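PDB 1RYN: protein CRS2 from Zea mays, which is required for splicing group IIB introns in chloroplasts, working in complexes with CAF1 or CAF2, and has the peptidyl-tRNA hydrolase fold without that enzyme's activity. Local coordinates for residues G12-K17 with K64-M69; G20-V25 with L151-S156; G56-L61 with T176-G181; P5-G10 with R88-I93; V103-K108 with R188-Q193. The protein carries 3 engineered substitutions. One frame throughout, in Å; residues are numbered along the deposited sequence.

Interaction 4 is the middle of the fold, the parallel pairing of strands 6-10 and 90-96. Strand 58-65 lies on the other side of 6-10, and its two ends enter interactions 3 and 1, whose centres are about 26 Å apart. Interaction 3 adjoins interaction 4 directly, Val58 CG1 lying 3.5 Å from Trp6 CD1. Interactions 1 and 2 meet at the site that, by similarity, corresponds to the hydrolase active site: Asn13 N is 2.8 Å from Asn24 OD1, a probable hydrogen bond, and Met69 packs beside His23. Interaction 5 closes the far edge of the sheet, its centre about 21 Å from that of interaction 2.

Interaction 1: residues G12-K17 with K64-M69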
# COMPACT_ATOMS: atom_id res chain seq x y z
N GLY A 12 -7.39 -1.47 2.41
CA GLY A 12 -7.85 -2.25 3.55
C GLY A 12 -9.34 -2.03 3.80
O GLY A 12 -10.01 -1.33 3.04
N ASN A 13 -9.84 -2.64 4.87
CA ASN A 13 -11.23 -2.50 5.32
C ASN A 13 -11.17 -1.82 6.66
O ASN A 13 -10.42 -2.20 7.57
CB ASN A 13 -11.94 -3.84 5.50
CG ASN A 13 -12.13 -4.56 4.18
OD1 ASN A 13 -12.66 -3.98 3.23
ND2 ASN A 13 -11.70 -5.82 4.11
N PRO A 14 -11.95 -0.81 6.80
CA PRO A 14 -11.94 -0.07 8.03
C PRO A 14 -12.68 -0.80 9.12
O PRO A 14 -13.60 -1.56 8.81
CB PRO A 14 -12.75 1.20 7.69
CG PRO A 14 -13.67 0.83 6.54
CD PRO A 14 -13.22 -0.55 6.06
N GLY A 15 -12.28 -0.54 10.36
CA GLY A 15 -12.94 -1.10 11.54
C GLY A 15 -12.26 -2.19 12.32
O GLY A 15 -11.63 -3.07 11.76
N ASN A 16 -12.47 -2.09 13.64
CA ASN A 16 -11.98 -2.97 14.69
C ASN A 16 -12.08 -4.40 14.29
O ASN A 16 -11.31 -5.26 14.75
CB ASN A 16 -12.86 -2.84 15.95
CG ASN A 16 -12.53 -1.66 16.85
OD1 ASN A 16 -13.34 -1.29 17.73
ND2 ASN A 16 -11.36 -1.06 16.62
N LYS A 17 -13.06 -4.64 13.43
CA LYS A 17 -13.33 -5.96 12.92
C LYS A 17 -12.19 -6.44 12.04
O LYS A 17 -11.86 -7.62 12.00
CB LYS A 17 -14.70 -6.02 12.24
CG LYS A 17 -15.69 -4.99 12.82
CD LYS A 17 -16.30 -5.35 14.17
CE LYS A 17 -15.96 -4.34 15.26
NZ LYS A 17 -17.12 -3.56 15.71
N LYS A 64 -6.14 6.48 3.37
CA LYS A 64 -6.65 5.16 3.70
C LYS A 64 -8.10 5.18 3.27
O LYS A 64 -8.93 5.77 3.95
CB LYS A 64 -6.56 4.86 5.18
CG LYS A 64 -5.23 4.25 5.58
CD LYS A 64 -4.82 4.59 7.01
CE LYS A 64 -5.94 4.45 8.04
NZ LYS A 64 -5.52 3.76 9.27
N PRO A 65 -8.42 4.63 2.13
CA PRO A 65 -9.83 4.66 1.70
C PRO A 65 -10.76 4.04 2.77
O PRO A 65 -10.40 3.12 3.51
CB PRO A 65 -9.91 3.96 0.33
CG PRO A 65 -8.46 3.91 -0.15
CD PRO A 65 -7.58 3.96 1.10
N GLN A 66 -11.96 4.57 2.88
CA GLN A 66 -12.87 4.09 3.88
C GLN A 66 -14.06 3.39 3.26
O GLN A 66 -15.06 3.09 3.93
CB GLN A 66 -13.38 5.35 4.61
CG GLN A 66 -13.63 5.18 6.12
CD GLN A 66 -12.37 4.91 6.89
OE1 GLN A 66 -12.44 4.50 8.06
NE2 GLN A 66 -11.24 5.04 6.22
N SER A 67 -13.95 3.11 1.99
CA SER A 67 -15.04 2.47 1.30
C SER A 67 -15.03 0.95 1.26
O SER A 67 -15.95 0.36 0.67
CB SER A 67 -15.14 3.01 -0.12
OG SER A 67 -13.93 2.77 -0.82
N TYR A 68 -14.01 0.31 1.87
CA TYR A 68 -13.89 -1.14 1.84
C TYR A 68 -13.08 -1.59 0.62
O TYR A 68 -13.17 -1.10 -0.50
CB TYR A 68 -15.21 -1.92 2.09
CG TYR A 68 -15.75 -1.69 3.51
CD1 TYR A 68 -16.17 -0.44 3.97
CD2 TYR A 68 -15.83 -2.76 4.41
CE1 TYR A 68 -16.64 -0.27 5.28
CE2 TYR A 68 -16.31 -2.63 5.71
CZ TYR A 68 -16.74 -1.37 6.14
OH TYR A 68 -17.22 -1.22 7.41
N MET A 69 -12.23 -2.52 0.86
CA MET A 69 -11.33 -3.07 -0.10
C MET A 69 -11.72 -3.05 -1.57
O MET A 69 -11.10 -2.42 -2.40
CB MET A 69 -10.93 -4.49 0.34
CG MET A 69 -9.88 -5.10 -0.54
SD MET A 69 -8.34 -4.16 -0.42
CE MET A 69 -7.81 -4.71 1.22
O HOH W 1 -11.69 0.85 3.00
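Pro14 sets its CD over the centre of one face of the Tyr68 ring, 3.4 Å from the ring centroid and almost on the ring normal, a CH-pi contact. CG of the proline leans toward the Tyr68 CE1 side, while its CB meets Gln66 OE1 at 3.3 Å. Next to this, Asn13 OD1 accepts a hydrogen bond from Met69 N (2.8 Å), the donor tilted 34° from the carbonyl plane. The loop after strand 6-10 and the end of strand 58-65 thus meet at the rim of the peptidyl-tRNA hydrolase fold, where Tyr68, by similarity, would bind tRNA. With an alanine in place of Asn13, Met69 N would probably lose its acceptor and the turn carrying Tyr68 would be held less firmly. Met69, bent at chi2 and chi3, brings CE to 3.4 Å from Gly12 CA. A water bridges the backbones, donating to Gly12 O and Pro65 O and accepting from Tyr68 N at 2.6 Å.

Interaction 2: residues G20-V25 with L151-S156; sequences GTRHNV and LLQKFS
His23 N donates to Leu151 O (3.0 Å) in the carbonyl plane, on a lone pair, and Arg22 N donates to Gln153 O, also at 3.0 Å. These two bonds tie together two loops of the peptidyl-tRNA hydrolase fold, one leading into helix 25-37 and the other into helix 157-180, the first of them carrying His23, which corresponds by similarity to the proton acceptor of the hydrolases. Leu151 packs against the imidazole, CD1 over one face and CD2 3.7 Å from His23 ND1. One residue earlier, the aliphatic part of Arg22 crosses Phe155, CG lying over the centre of the ring, 3.7 Å from its centroid. The arginine chain is extended from CG to NE (chi2 -159°, chi3 -173°), which carries the guanidinium past the ring, its plane turned 64° from that of the phenyl. Further out, Arg22 NH2 makes a salt bridge with Glu159 and NH1 bonds to Phe150 O, so the head is held from helix 157-180 and from the residue before Leu151. His23 ND1 is hydrogen-bonded to Asp95, and Thr21 OG1 to Tyr18 O. Between these loops, Thr21 CA rests 3.1 Å from Gln153 O in a CA-H...O contact.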
# COMPACT_ATOMS: atom_id res chain seq x y z
N GLY A 20 -5.65 -5.61 12.38
CA GLY A 20 -4.59 -6.60 12.47
C GLY A 20 -4.73 -7.74 11.45
O GLY A 20 -3.92 -8.65 11.35
N THR A 21 -5.78 -7.71 10.66
CA THR A 21 -5.86 -8.81 9.72
C THR A 21 -4.92 -8.65 8.56
O THR A 21 -4.49 -7.54 8.23
CB THR A 21 -7.27 -9.01 9.19
OG1 THR A 21 -7.62 -7.83 8.52
CG2 THR A 21 -8.23 -9.29 10.34
N ARG A 22 -4.63 -9.80 7.95
CA ARG A 22 -3.74 -9.94 6.80
C ARG A 22 -4.05 -9.04 5.62
O ARG A 22 -3.17 -8.51 4.93
CB ARG A 22 -3.73 -11.40 6.32
CG ARG A 22 -3.01 -12.37 7.26
CD ARG A 22 -2.58 -13.65 6.56
NE ARG A 22 -2.04 -14.67 7.44
CZ ARG A 22 -2.76 -15.46 8.20
NH1 ARG A 22 -4.10 -15.39 8.26
NH2 ARG A 22 -2.12 -16.36 8.94
N HIS A 23 -5.34 -8.91 5.37
CA HIS A 23 -5.81 -8.12 4.27
C HIS A 23 -5.58 -6.63 4.52
O HIS A 23 -5.53 -5.88 3.54
CB HIS A 23 -7.31 -8.41 4.04
CG HIS A 23 -7.76 -8.39 2.62
ND1 HIS A 23 -6.88 -8.56 1.56
CD2 HIS A 23 -9.02 -8.22 2.10
CE1 HIS A 23 -7.60 -8.50 0.44
NE2 HIS A 23 -8.90 -8.30 0.73
N ASN A 24 -5.46 -6.19 5.80
CA ASN A 24 -5.28 -4.76 6.18
C ASN A 24 -3.81 -4.26 6.22
O ASN A 24 -3.49 -3.16 6.62
CB ASN A 24 -6.01 -4.49 7.52
CG ASN A 24 -7.40 -3.92 7.34
OD1 ASN A 24 -8.08 -4.19 6.35
ND2 ASN A 24 -7.82 -3.07 8.28
N VAL A 25 -2.88 -5.13 5.83
CA VAL A 25 -1.49 -4.75 5.86
C VAL A 25 -1.24 -3.39 5.18
O VAL A 25 -0.53 -2.54 5.67
CB VAL A 25 -0.64 -5.95 5.46
CG1 VAL A 25 -0.59 -6.22 3.96
CG2 VAL A 25 0.74 -5.91 6.06
N LEU A 151 -7.34 -14.24 5.05
CA LEU A 151 -7.21 -12.79 4.87
C LEU A 151 -7.88 -12.01 5.99
O LEU A 151 -7.41 -10.91 6.35
CB LEU A 151 -7.87 -12.34 3.54
CG LEU A 151 -7.22 -12.90 2.28
CD1 LEU A 151 -8.18 -12.73 1.10
CD2 LEU A 151 -5.93 -12.15 2.00
N LEU A 152 -8.99 -12.57 6.52
CA LEU A 152 -9.78 -11.97 7.58
C LEU A 152 -9.32 -12.42 8.94
O LEU A 152 -10.03 -12.33 9.93
CB LEU A 152 -11.31 -12.17 7.41
CG LEU A 152 -11.92 -11.28 6.29
CD1 LEU A 152 -13.46 -11.29 6.28
CD2 LEU A 152 -11.43 -9.84 6.43
N GLN A 153 -8.11 -12.94 8.94
CA GLN A 153 -7.50 -13.46 10.14
C GLN A 153 -6.28 -12.62 10.54
O GLN A 153 -5.73 -11.90 9.72
CB GLN A 153 -7.12 -14.91 9.85
CG GLN A 153 -6.69 -15.71 11.08
CD GLN A 153 -5.57 -16.71 10.79
OE1 GLN A 153 -4.93 -17.22 11.72
NE2 GLN A 153 -5.32 -16.95 9.51
N LYS A 154 -5.85 -12.71 11.82
CA LYS A 154 -4.66 -11.99 12.32
C LYS A 154 -3.37 -12.77 12.00
O LYS A 154 -3.38 -14.01 11.92
CB LYS A 154 -4.70 -11.80 13.84
CG LYS A 154 -5.63 -10.70 14.34
CD LYS A 154 -5.76 -10.63 15.87
CE LYS A 154 -6.68 -9.51 16.38
NZ LYS A 154 -7.40 -9.81 17.64
N PHE A 155 -2.24 -12.08 11.83
CA PHE A 155 -0.96 -12.77 11.54
C PHE A 155 -0.36 -13.52 12.73
O PHE A 155 -0.24 -12.96 13.84
CB PHE A 155 0.13 -11.75 11.16
CG PHE A 155 0.06 -11.16 9.80
CD1 PHE A 155 -0.48 -9.89 9.62
CD2 PHE A 155 0.55 -11.83 8.68
CE1 PHE A 155 -0.53 -9.29 8.36
CE2 PHE A 155 0.51 -11.26 7.41
CZ PHE A 155 -0.05 -9.99 7.26
N SER A 156 0.07 -14.78 12.51
CA SER A 156 0.68 -15.50 13.60
C SER A 156 1.86 -14.68 14.04
O SER A 156 2.30 -13.87 13.24
CB SER A 156 1.19 -16.88 13.20
OG SER A 156 2.57 -16.77 12.89

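Interaction 3: residues G56-L61 with T176-G181; sequences GEVPVL and TLVLKG
Val58 and Val178 meet branch to branch, with CG1 of the first 3.7 Å from CG1 of the second, and this is the close-packed part of the contact. Each of these methyls is anti to its own backbone N (chi1 -177° in Val58, 160° in Val178), and the two side chains approach at a slant. The second branch of Val58 serves the next residue of the helix: its CG2 lies 3.8 Å from Leu179 CD1 as the valine and the leucine slide past each other in opposite directions. Toward the surface, where Gly56 and Glu57 are exposed, the contact is looser, and Leu179 CD2 comes only to 4.0 Å from Gly56 CA. Glu57 crosses Leu179 at about a right angle and sets OE1 3.3 Å from the leucine CD1, polar against apolar with no bond. No hydrogen bond joins the segments, so the contact is packing, mostly between side chains. The helix finishes here in a wider pi-type turn, Gly181 N bonding to Thr176 O at 2.6 Å. Trp6 of strand 6-10 touches both Val58 and Val178, so the last turn of helix 157-180 packs on the sheet where strands 58-65 and 6-10 run side by side.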
# COMPACT_ATOMS: atom_id res chain seq x y z
N GLY A 56 10.52 14.98 2.47
CA GLY A 56 11.57 15.80 2.01
C GLY A 56 10.86 16.97 1.40
O GLY A 56 9.96 17.49 2.01
N GLU A 57 11.26 17.35 0.21
CA GLU A 57 10.65 18.47 -0.44
C GLU A 57 9.48 18.07 -1.25
O GLU A 57 8.84 18.93 -1.78
CB GLU A 57 11.61 19.19 -1.41
CG GLU A 57 12.06 18.26 -2.56
CD GLU A 57 13.47 17.76 -2.36
OE1 GLU A 57 13.93 17.34 -1.29
OE2 GLU A 57 14.18 17.84 -3.47
N VAL A 58 9.21 16.80 -1.36
CA VAL A 58 8.10 16.36 -2.16
C VAL A 58 6.79 16.33 -1.42
O VAL A 58 6.66 15.64 -0.42
CB VAL A 58 8.41 14.95 -2.64
CG1 VAL A 58 7.34 14.41 -3.58
CG2 VAL A 58 9.80 14.97 -3.31
N PRO A 59 5.79 17.06 -1.92
CA PRO A 59 4.48 17.09 -1.29
C PRO A 59 3.73 15.82 -1.54
O PRO A 59 3.69 15.36 -2.69
CB PRO A 59 3.63 18.13 -2.02
CG PRO A 59 4.30 18.30 -3.38
CD PRO A 59 5.75 17.80 -3.21
N VAL A 60 3.09 15.31 -0.50
CA VAL A 60 2.31 14.09 -0.67
C VAL A 60 1.03 14.12 0.12
O VAL A 60 0.86 14.91 1.01
CB VAL A 60 3.08 12.85 -0.18
CG1 VAL A 60 4.44 12.74 -0.83
CG2 VAL A 60 3.28 12.90 1.33
N LEU A 61 0.15 13.20 -0.21
CA LEU A 61 -1.09 12.97 0.49
C LEU A 61 -1.08 11.46 0.80
O LEU A 61 -0.79 10.62 -0.08
CB LEU A 61 -2.41 13.35 -0.25
CG LEU A 61 -2.23 13.52 -1.75
CD1 LEU A 61 -3.58 13.50 -2.44
CD2 LEU A 61 -1.50 14.82 -2.04
N THR A 176 12.38 6.33 -0.88
CA THR A 176 13.38 6.26 -1.96
C THR A 176 12.76 6.49 -3.34
O THR A 176 13.30 7.18 -4.22
CB THR A 176 14.14 4.89 -1.96
OG1 THR A 176 14.77 4.66 -0.71
CG2 THR A 176 15.18 4.86 -3.08
N LEU A 177 11.59 5.89 -3.53
CA LEU A 177 10.95 6.03 -4.80
C LEU A 177 10.53 7.42 -5.07
O LEU A 177 10.67 7.92 -6.17
CB LEU A 177 9.67 5.21 -4.81
CG LEU A 177 9.12 5.12 -6.21
CD1 LEU A 177 10.15 4.46 -7.12
CD2 LEU A 177 7.81 4.32 -6.19
N VAL A 178 9.98 8.02 -4.03
CA VAL A 178 9.46 9.35 -4.08
C VAL A 178 10.48 10.46 -4.04
O VAL A 178 10.39 11.45 -4.78
CB VAL A 178 8.48 9.50 -2.94
CG1 VAL A 178 8.26 10.96 -2.62
CG2 VAL A 178 7.19 8.77 -3.25
N LEU A 179 11.45 10.34 -3.17
CA LEU A 179 12.46 11.40 -3.03
C LEU A 179 13.90 11.07 -3.40
O LEU A 179 14.53 11.76 -4.19
CB LEU A 179 12.43 11.85 -1.56
CG LEU A 179 13.53 12.79 -1.20
CD1 LEU A 179 13.13 14.18 -1.70
CD2 LEU A 179 13.57 12.80 0.31
N LYS A 180 14.41 10.01 -2.79
CA LYS A 180 15.76 9.54 -2.95
C LYS A 180 16.19 9.16 -4.36
O LYS A 180 16.92 9.89 -5.04
CB LYS A 180 16.11 8.44 -1.94
CG LYS A 180 16.57 8.97 -0.59
CD LYS A 180 15.67 8.57 0.57
CE LYS A 180 16.46 8.22 1.83
NZ LYS A 180 15.95 8.85 3.06
N GLY A 181 15.75 7.98 -4.77
CA GLY A 181 16.09 7.42 -6.07
C GLY A 181 16.84 6.09 -5.83
O GLY A 181 17.74 6.08 -4.98

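Interaction 4: residues P5-G10 with R88-I93; sequences PWLIAG and RHILLI
Ile93 N donates to Ala9 O at 2.9 Å, the shortest of four backbone hydrogen bonds that pair strand 6-10 with strand 90-96. Leu7 N to His89 O, Leu91 N to Leu7 O and Ala9 N to Leu91 O complete the ladder, which is that of parallel strands at the centre of the mixed sheet of this alpha/beta fold. The short segments run 16° apart. On one face of the sheet Ile8 CD1 rests 3.9 Å from Leu91 CB, and Ile8 CG2 meets Ile93 CD1 at the same distance; helix 157-180 covers this side through Val174 on Leu91. On the other face Ala9 CB touches Leu92 CD1, and helix 73-83 packs there through Ile76.

At the start of the strands the indole of Trp6 lies flat on His89: the five-membered ring and the imidazole stack face to face, centroids 3.8 Å apart and planes at 16°. His89 CD2 sits above the CE2-CZ2 bond of the indole, 3.3 Å from Trp6 CE2, and His89 CB adds a CH-pi contact to the five-membered ring. In Trp6 CG is anti to the carbonyl carbon (chi1 -86°), which brings the indole toward the other strand. A positive charge on the imidazole, if present, would probably strengthen its attraction to the electron-rich indole.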
# COMPACT_ATOMS: atom_id res chain seq x y z
N PRO A 5 2.19 16.64 -6.49
CA PRO A 5 2.09 15.84 -5.30
C PRO A 5 1.97 14.38 -5.63
O PRO A 5 1.62 14.01 -6.75
CB PRO A 5 0.74 16.21 -4.68
CG PRO A 5 -0.08 16.91 -5.76
CD PRO A 5 0.89 17.23 -6.89
N TRP A 6 2.22 13.57 -4.62
CA TRP A 6 2.09 12.16 -4.76
C TRP A 6 0.90 11.71 -3.89
O TRP A 6 0.63 12.29 -2.87
CB TRP A 6 3.36 11.45 -4.24
CG TRP A 6 4.51 11.29 -5.20
CD1 TRP A 6 5.37 12.25 -5.57
CD2 TRP A 6 4.98 10.06 -5.82
NE1 TRP A 6 6.32 11.72 -6.41
CE2 TRP A 6 6.11 10.39 -6.58
CE3 TRP A 6 4.55 8.72 -5.79
CZ2 TRP A 6 6.83 9.43 -7.30
CZ3 TRP A 6 5.25 7.78 -6.53
CH2 TRP A 6 6.36 8.14 -7.28
N LEU A 7 0.23 10.67 -4.29
CA LEU A 7 -0.87 10.16 -3.50
C LEU A 7 -0.42 8.79 -2.98
O LEU A 7 -0.24 7.88 -3.77
CB LEU A 7 -2.13 9.98 -4.38
CG LEU A 7 -3.43 9.68 -3.62
CD1 LEU A 7 -3.61 8.19 -3.34
CD2 LEU A 7 -3.48 10.51 -2.34
N ILE A 8 -0.20 8.64 -1.67
CA ILE A 8 0.25 7.37 -1.12
C ILE A 8 -0.97 6.75 -0.47
O ILE A 8 -1.43 7.25 0.55
CB ILE A 8 1.34 7.58 -0.08
CG1 ILE A 8 2.59 8.25 -0.67
CG2 ILE A 8 1.72 6.24 0.54
CD1 ILE A 8 2.53 8.36 -2.19
N ALA A 9 -1.53 5.69 -1.06
CA ALA A 9 -2.73 5.08 -0.51
C ALA A 9 -2.51 3.64 -0.19
O ALA A 9 -2.02 2.93 -1.02
CB ALA A 9 -3.76 5.04 -1.62
N GLY A 10 -2.93 3.22 0.99
CA GLY A 10 -2.78 1.81 1.34
C GLY A 10 -4.19 1.28 1.37
O GLY A 10 -5.11 2.02 1.74
N ARG A 88 1.39 8.58 -12.79
CA ARG A 88 2.72 8.12 -12.40
C ARG A 88 3.09 8.37 -10.94
O ARG A 88 4.08 7.82 -10.46
CB ARG A 88 3.80 8.60 -13.36
CG ARG A 88 3.98 10.12 -13.28
CD ARG A 88 3.80 10.86 -14.60
NE ARG A 88 4.84 11.86 -14.74
CZ ARG A 88 6.13 11.55 -14.85
NH1 ARG A 88 6.56 10.28 -14.87
NH2 ARG A 88 7.02 12.53 -14.97
N HIS A 89 2.30 9.21 -10.28
CA HIS A 89 2.50 9.56 -8.89
C HIS A 89 1.44 8.95 -7.98
O HIS A 89 1.25 9.37 -6.82
CB HIS A 89 2.66 11.09 -8.67
CG HIS A 89 3.97 11.52 -9.22
ND1 HIS A 89 4.32 12.85 -9.32
CD2 HIS A 89 5.00 10.77 -9.69
CE1 HIS A 89 5.54 12.89 -9.84
NE2 HIS A 89 5.97 11.66 -10.08
N ILE A 90 0.73 7.97 -8.49
CA ILE A 90 -0.25 7.32 -7.65
C ILE A 90 0.38 5.99 -7.22
O ILE A 90 0.49 5.12 -8.04
CB ILE A 90 -1.63 7.07 -8.27
CG1 ILE A 90 -2.31 8.38 -8.64
CG2 ILE A 90 -2.52 6.32 -7.28
CD1 ILE A 90 -3.33 8.19 -9.75
N LEU A 91 0.78 5.90 -5.92
CA LEU A 91 1.37 4.76 -5.30
C LEU A 91 0.37 4.00 -4.44
O LEU A 91 -0.09 4.47 -3.41
CB LEU A 91 2.57 5.19 -4.45
CG LEU A 91 3.12 4.04 -3.61
CD1 LEU A 91 3.87 3.08 -4.51
CD2 LEU A 91 4.02 4.55 -2.50
N LEU A 92 0.01 2.80 -4.86
CA LEU A 92 -0.94 1.94 -4.15
C LEU A 92 -0.19 0.87 -3.36
O LEU A 92 0.70 0.21 -3.91
CB LEU A 92 -1.88 1.18 -5.12
CG LEU A 92 -3.14 1.97 -5.52
CD1 LEU A 92 -3.98 2.25 -4.30
CD2 LEU A 92 -2.74 3.27 -6.22
N ILE A 93 -0.57 0.70 -2.10
CA ILE A 93 0.07 -0.32 -1.25
C ILE A 93 -0.94 -1.34 -0.81
O ILE A 93 -2.01 -0.98 -0.28
CB ILE A 93 0.65 0.34 -0.05
CG1 ILE A 93 1.55 1.48 -0.58
CG2 ILE A 93 1.39 -0.78 0.72
CD1 ILE A 93 2.19 2.38 0.48

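Interaction 5: residues V103-K108 with R188-Q193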
# COMPACT_ATOMS: atom_id res chain seq x y z
N VAL A 103 7.69 -10.24 1.92
CA VAL A 103 8.50 -9.84 0.79
C VAL A 103 7.83 -8.67 0.11
O VAL A 103 6.70 -8.80 -0.37
CB VAL A 103 8.57 -10.95 -0.24
CG1 VAL A 103 9.17 -10.44 -1.54
CG2 VAL A 103 9.33 -12.15 0.29
N LEU A 104 8.48 -7.53 0.04
CA LEU A 104 7.83 -6.44 -0.67
C LEU A 104 8.21 -6.52 -2.16
O LEU A 104 9.24 -7.12 -2.56
CB LEU A 104 8.28 -5.06 -0.14
CG LEU A 104 8.39 -4.98 1.37
CD1 LEU A 104 9.25 -3.82 1.77
CD2 LEU A 104 7.00 -4.81 1.97
N ARG A 105 7.38 -5.91 -2.99
CA ARG A 105 7.59 -5.86 -4.42
C ARG A 105 7.10 -4.53 -4.94
O ARG A 105 5.99 -4.09 -4.69
CB ARG A 105 6.86 -6.95 -5.18
CG ARG A 105 6.93 -6.78 -6.70
CD ARG A 105 6.73 -8.11 -7.47
NE ARG A 105 7.76 -8.35 -8.49
CZ ARG A 105 8.44 -9.49 -8.75
NH1 ARG A 105 8.23 -10.63 -8.09
NH2 ARG A 105 9.34 -9.49 -9.73
N LEU A 106 7.94 -3.85 -5.68
CA LEU A 106 7.58 -2.56 -6.23
C LEU A 106 7.44 -2.67 -7.72
O LEU A 106 8.34 -3.10 -8.41
CB LEU A 106 8.77 -1.61 -5.99
CG LEU A 106 8.67 -0.86 -4.69
CD1 LEU A 106 9.98 -0.11 -4.48
CD2 LEU A 106 7.53 0.16 -4.82
N GLN A 107 6.31 -2.32 -8.23
CA GLN A 107 6.17 -2.37 -9.68
C GLN A 107 5.53 -1.06 -10.25
O GLN A 107 4.87 -0.28 -9.55
CB GLN A 107 5.65 -3.68 -10.29
CG GLN A 107 5.32 -4.78 -9.26
CD GLN A 107 3.92 -5.36 -9.47
OE1 GLN A 107 3.49 -5.59 -10.60
NE2 GLN A 107 3.21 -5.57 -8.36
N LYS A 108 5.73 -0.80 -11.54
CA LYS A 108 5.20 0.40 -12.12
C LYS A 108 4.37 0.18 -13.36
O LYS A 108 4.39 0.98 -14.28
CB LYS A 108 6.32 1.37 -12.41
CG LYS A 108 7.54 1.02 -11.58
CD LYS A 108 7.75 2.01 -10.46
CE LYS A 108 8.29 1.35 -9.22
NZ LYS A 108 9.22 2.24 -8.51
N ARG A 188 16.01 -4.42 -8.80
CA ARG A 188 17.06 -4.92 -7.92
C ARG A 188 16.62 -4.93 -6.48
O ARG A 188 17.08 -5.73 -5.67
CB ARG A 188 18.43 -4.29 -8.15
CG ARG A 188 18.68 -4.01 -9.63
CD ARG A 188 18.95 -5.28 -10.45
NE ARG A 188 20.38 -5.54 -10.68
CZ ARG A 188 20.89 -6.75 -10.72
NH1 ARG A 188 20.13 -7.82 -10.61
NH2 ARG A 188 22.21 -6.88 -10.93
N PHE A 189 15.69 -4.04 -6.18
CA PHE A 189 15.14 -3.98 -4.85
C PHE A 189 14.25 -5.23 -4.65
O PHE A 189 14.16 -5.79 -3.57
CB PHE A 189 14.23 -2.75 -4.79
CG PHE A 189 13.24 -2.74 -3.64
CD1 PHE A 189 13.58 -2.17 -2.41
CD2 PHE A 189 11.96 -3.28 -3.79
CE1 PHE A 189 12.68 -2.15 -1.35
CE2 PHE A 189 11.04 -3.25 -2.74
CZ PHE A 189 11.40 -2.68 -1.51
N ASN A 190 13.59 -5.64 -5.74
CA ASN A 190 12.69 -6.78 -5.72
C ASN A 190 13.46 -8.05 -5.51
O ASN A 190 13.04 -8.97 -4.83
CB ASN A 190 11.82 -6.85 -6.99
CG ASN A 190 10.78 -5.74 -7.09
OD1 ASN A 190 10.47 -5.05 -6.11
ND2 ASN A 190 10.16 -5.60 -8.24
N LEU A 191 14.63 -8.07 -6.10
CA LEU A 191 15.47 -9.23 -5.97
C LEU A 191 15.96 -9.32 -4.56
O LEU A 191 15.92 -10.36 -3.93
CB LEU A 191 16.67 -9.23 -6.93
CG LEU A 191 16.32 -9.41 -8.42
CD1 LEU A 191 17.52 -9.96 -9.20
CD2 LEU A 191 15.11 -10.31 -8.62
N VAL A 192 16.43 -8.22 -4.03
CA VAL A 192 16.91 -8.26 -2.66
C VAL A 192 15.81 -8.66 -1.70
O VAL A 192 16.07 -9.26 -0.67
CB VAL A 192 17.57 -6.94 -2.21
CG1 VAL A 192 17.87 -6.94 -0.70
CG2 VAL A 192 18.86 -6.74 -2.98
N GLN A 193 14.56 -8.34 -2.01
CA GLN A 193 13.49 -8.71 -1.09
C GLN A 193 13.34 -10.21 -0.99
O GLN A 193 13.24 -10.81 0.07
CB GLN A 193 12.15 -7.97 -1.42
CG GLN A 193 12.09 -6.51 -0.90
CD GLN A 193 11.92 -6.40 0.61
OE1 GLN A 193 12.73 -5.73 1.29
NE2 GLN A 193 10.88 -7.06 1.15
O HOH W 2 10.08 -8.96 -4.09
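Asn190 reaches from helix 186-196 to strand 104-107, the edge strand of the hydrolase-like sheet, and its amide does the work of a neighbouring strand. Its CB points at the strand, and with CG anti to the carbonyl carbon (chi1 -69°) the amide is delivered to the backbone of Leu106. OD1 accepts from Leu106 N at 2.8 Å in a nearly straight bond, 175° at the hydrogen, and also lies 3.4 Å from Arg105 CA. ND2 donates a hydrogen bond to Leu106 O (3.1 Å), which lies close to the amide plane. The one amide therefore satisfies both the N-H and the C=O of Leu106. A leucine in place of Asn190 would probably leave Leu106 N and O without these partners and loosen the hold of the helix on the sheet edge.

Phe189 packs alongside: Leu106 CD1 lies over one face of its ring, 3.7 Å from CE2, while Gln193 CG covers the opposite face and Leu104 CD1 approaches the edge. Helix and strand run nearly antiparallel, at 165°. Phe182 meets the Phe189 ring edge-to-face, and Ala173 of helix 157-180 also touches Phe189, so this ring joins the C-terminal helix to the long one before it. Between the backbones a water donates to Leu104 O at 2.5 Å and to Asn190 O at 3.1 Å.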